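Local structure of periplasmic binding protein (Veillonella parvula, 4N01) at residues Thr74-Gln79 against Trp153-Met158. The protein probably binds a solute in the periplasm, as a two-lobed binding protein of the kind that serves transport across the cell membrane. Sequence-based numbering, arbitrary orientation.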
ATOM      1  N   THR A  74     -10.091  -0.588   1.363  1.00 16.16           N
ATOM      2  CA  THR A  74     -10.974  -1.348   2.259  1.00 18.94           C
ATOM      3  C   THR A  74     -10.425  -1.357   3.683  1.00 16.05           C
ATOM      4  O   THR A  74     -11.164  -1.121   4.646  1.00 16.11           O
ATOM      5  CB  THR A  74     -11.172  -2.796   1.779  1.00 18.84           C
ATOM      6  OG1 THR A  74     -11.984  -2.798   0.601  1.00 18.82           O
ATOM      7  CG2 THR A  74     -11.854  -3.651   2.859  1.00 17.14           C
ATOM      8  N   GLU A  75      -9.124  -1.610   3.816  1.00 15.87           N
ATOM      9  CA  GLU A  75      -8.507  -1.621   5.139  1.00 17.20           C
ATOM     10  C   GLU A  75      -8.506  -0.238   5.781  1.00 15.54           C
ATOM     11  O   GLU A  75      -8.776  -0.117   6.976  1.00 15.63           O
ATOM     12  CB  GLU A  75      -7.111  -2.288   5.105  1.00 15.70           C
ATOM     13  CG  GLU A  75      -7.239  -3.766   4.697  1.00 17.07           C
ATOM     14  CD  GLU A  75      -5.942  -4.570   4.734  1.00 23.11           C
ATOM     15  OE1 GLU A  75      -4.837  -3.979   4.844  1.00 22.30           O
ATOM     16  OE2 GLU A  75      -6.032  -5.825   4.650  1.00 18.25           O
HETATM   17  N   MSE A  76      -8.254   0.799   4.981  1.00 16.33           N
HETATM   18  CA  MSE A  76      -8.291   2.168   5.485  1.00 15.38           C
HETATM   19  C   MSE A  76      -9.656   2.477   6.062  1.00 18.87           C
HETATM   20  O   MSE A  76      -9.768   3.022   7.158  1.00 17.12           O
HETATM   21  CB  MSE A  76      -7.943   3.166   4.379  1.00 15.44           C
HETATM   22  CG  MSE A  76      -6.483   3.076   3.977  1.00 19.30           C
HETATM   23 SE   MSE A  76      -6.113   4.174   2.418  0.65 23.81          SE
HETATM   24  CE  MSE A  76      -6.449   5.909   3.205  1.00 19.62           C
HETATM   25  N   MSE A  77     -10.699   2.104   5.333  1.00 17.98           N
HETATM   26  CA  MSE A  77     -12.054   2.382   5.793  1.00 17.58           C
HETATM   27  C   MSE A  77     -12.415   1.574   7.039  1.00 18.93           C
HETATM   28  O   MSE A  77     -13.030   2.100   7.969  1.00 17.17           O
HETATM   29  CB  MSE A  77     -13.067   2.154   4.669  1.00 16.63           C
HETATM   30  CG  MSE A  77     -12.949   3.186   3.549  1.00 18.38           C
HETATM   31 SE   MSE A  77     -14.499   3.114   2.380  0.67 28.14          SE
HETATM   32  CE  MSE A  77     -15.863   3.687   3.646  1.00 22.33           C
ATOM     33  N   LEU A  78     -12.023   0.306   7.075  1.00 16.09           N
ATOM     34  CA  LEU A  78     -12.322  -0.528   8.246  1.00 16.90           C
ATOM     35  C   LEU A  78     -11.576  -0.032   9.492  1.00 16.45           C
ATOM     36  O   LEU A  78     -12.096  -0.094  10.614  1.00 17.73           O
ATOM     37  CB  LEU A  78     -11.990  -2.000   7.967  1.00 18.19           C
ATOM     38  CG  LEU A  78     -12.858  -2.684   6.897  1.00 24.84           C
ATOM     39  CD1 LEU A  78     -12.301  -4.052   6.546  1.00 18.77           C
ATOM     40  CD2 LEU A  78     -14.319  -2.808   7.354  1.00 19.72           C
ATOM     41  N   GLN A  79     -10.367   0.477   9.289  1.00 16.11           N
ATOM     42  CA  GLN A  79      -9.558   0.961  10.402  1.00 22.41           C
ATOM     43  C   GLN A  79     -10.263   2.137  11.078  1.00 19.95           C
ATOM     44  O   GLN A  79     -10.191   2.294  12.299  1.00 19.69           O
ATOM     45  CB  GLN A  79      -8.165   1.366   9.907  1.00 20.53           C
ATOM     46  CG  GLN A  79      -7.201   1.833  10.995  1.00 17.18           C
ATOM     47  CD  GLN A  79      -6.774   0.707  11.916  1.00 19.25           C
ATOM     48  OE1 GLN A  79      -6.170  -0.273  11.477  1.00 20.39           O
ATOM     49  NE2 GLN A  79      -7.090   0.841  13.201  1.00 20.49           N
ATOM     50  N   TRP A 153     -13.169   9.200  -4.537  1.00 15.10           N
ATOM     51  CA  TRP A 153     -12.030   9.736  -3.798  1.00 17.08           C
ATOM     52  C   TRP A 153     -10.891   8.749  -3.859  1.00 16.87           C
ATOM     53  O   TRP A 153     -11.093   7.554  -3.642  1.00 18.42           O
ATOM     54  CB  TRP A 153     -12.399   9.952  -2.330  1.00 17.84           C
ATOM     55  CG  TRP A 153     -11.242  10.438  -1.519  1.00 17.59           C
ATOM     56  CD1 TRP A 153     -10.731  11.701  -1.503  1.00 20.56           C
ATOM     57  CD2 TRP A 153     -10.439   9.665  -0.616  1.00 17.69           C
ATOM     58  NE1 TRP A 153      -9.664  11.765  -0.640  1.00 20.44           N
ATOM     59  CE2 TRP A 153      -9.466  10.529  -0.082  1.00 16.93           C
ATOM     60  CE3 TRP A 153     -10.452   8.327  -0.208  1.00 17.84           C
ATOM     61  CZ2 TRP A 153      -8.510  10.101   0.843  1.00 16.05           C
ATOM     62  CZ3 TRP A 153      -9.507   7.903   0.716  1.00 21.60           C
ATOM     63  CH2 TRP A 153      -8.551   8.792   1.229  1.00 18.30           C
ATOM     64  N   ILE A 154      -9.689   9.242  -4.132  1.00 16.10           N
ATOM     65  CA  ILE A 154      -8.509   8.377  -4.193  1.00 16.21           C
ATOM     66  C   ILE A 154      -7.426   8.936  -3.278  1.00 14.75           C
ATOM     67  O   ILE A 154      -7.115  10.130  -3.356  1.00 16.89           O
ATOM     68  CB  ILE A 154      -7.949   8.319  -5.629  1.00 20.79           C
ATOM     69  CG1 ILE A 154      -9.001   7.718  -6.570  1.00 24.54           C
ATOM     70  CG2 ILE A 154      -6.652   7.501  -5.676  1.00 20.04           C
ATOM     71  CD1 ILE A 154      -8.639   7.838  -8.030  1.00 28.84           C
ATOM     72  N   PRO A 155      -6.872   8.090  -2.393  1.00 15.75           N
ATOM     73  CA  PRO A 155      -5.772   8.551  -1.535  1.00 16.04           C
ATOM     74  C   PRO A 155      -4.654   9.183  -2.365  1.00 17.10           C
ATOM     75  O   PRO A 155      -4.231   8.624  -3.391  1.00 16.28           O
ATOM     76  CB  PRO A 155      -5.284   7.267  -0.865  1.00 16.62           C
ATOM     77  CG  PRO A 155      -6.535   6.395  -0.785  1.00 18.44           C
ATOM     78  CD  PRO A 155      -7.287   6.708  -2.081  1.00 15.21           C
ATOM     79  N   GLU A 156      -4.192  10.353  -1.941  1.00 13.38           N
ATOM     80  CA  GLU A 156      -3.061  10.988  -2.607  1.00 17.29           C
ATOM     81  C   GLU A 156      -1.833  10.096  -2.602  1.00 14.52           C
ATOM     82  O   GLU A 156      -0.982  10.207  -3.487  1.00 13.19           O
ATOM     83  CB  GLU A 156      -2.730  12.330  -1.953  1.00 18.23           C
ATOM     84  CG  GLU A 156      -3.808  13.395  -2.159  1.00 29.51           C
ATOM     85  CD  GLU A 156      -3.912  13.858  -3.604  1.00 51.01           C
ATOM     86  OE1 GLU A 156      -2.859  13.972  -4.274  1.00 60.51           O
ATOM     87  OE2 GLU A 156      -5.050  14.104  -4.069  1.00 55.45           O
ATOM     88  N   SER A 157      -1.734   9.213  -1.611  1.00 12.90           N
ATOM     89  CA  SER A 157      -0.542   8.366  -1.485  1.00 13.38           C
ATOM     90  C   SER A 157      -0.470   7.354  -2.628  1.00 14.14           C
ATOM     91  O   SER A 157       0.560   6.718  -2.863  1.00 15.11           O
ATOM     92  CB  SER A 157      -0.494   7.671  -0.113  1.00 16.91           C
ATOM     93  OG  SER A 157      -1.665   6.893   0.112  1.00 20.77           O
HETATM   94  N   MSE A 158      -1.581   7.214  -3.338  1.00 16.34           N
HETATM   95  CA  MSE A 158      -1.670   6.292  -4.461  1.00 18.64           C
HETATM   96  C   MSE A 158      -1.604   6.996  -5.813  1.00 22.61           C
HETATM   97  O   MSE A 158      -1.755   6.353  -6.848  1.00 27.11           O
HETATM   98  CB  MSE A 158      -2.981   5.503  -4.373  1.00 19.62           C
HETATM   99  CG  MSE A 158      -3.124   4.690  -3.101  1.00 12.26           C
HETATM  100 SE   MSE A 158      -4.875   3.840  -3.074  0.66 24.28          SE
HETATM  101  CE  MSE A 158      -4.614   3.052  -1.336  1.00 16.93           C
TER
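M76, a selenomethionine on helix 71-79, reaches across to W153, P155 and M158 with the last two atoms of its side chain, and every touch is apolar. Its selenium lies 3.9 Å from CG of P155, at the outer corner of the proline ring, and its methyl CE sits 4.0 Å from that same CG; the M76 chain lies aslant the proline ring. The chain of M76 runs straight out from the helix as far as SE and then bends (chi3 66°), which turns CE toward both P155 and the indole. There CE stands 4.1 Å from CH2 of W153, near the ring plane and at the edge of the six-membered ring, with the two side chains roughly perpendicular.

M158, also a selenomethionine, supplies the third apolar partner. Extended beyond CG (chi3 -177°), it runs antiparallel to the M76 side chain, and its CE comes to 4.2 Å from the selenium of M76.

In the fold, this joins the helix that follows strand 66-68 to the loop leaving strand 151-153, an outermost strand of the five-stranded parallel sheet in one alpha/beta lobe. The Rossmann-like strand order 3-2-1-4-5 is consistent with the helix-linked, two-lobed class III (cluster A) solute-binding proteins. M172 of helix 165-178 also packs on M76, while W46 meets the W153 indole edge-to-face.

Within 153-158, the chain folds back so that the backbone N of P155 sits 3.9 Å above the plane of the W153 indole, displaced from the ring centre to its margin. A short 3-10 turn comes next, closed by M158 N to P155 O at 3.0 Å. The carboxylate of D171 receives the backbone N-H groups of E156 and S157, tying this turn to helix 165-178.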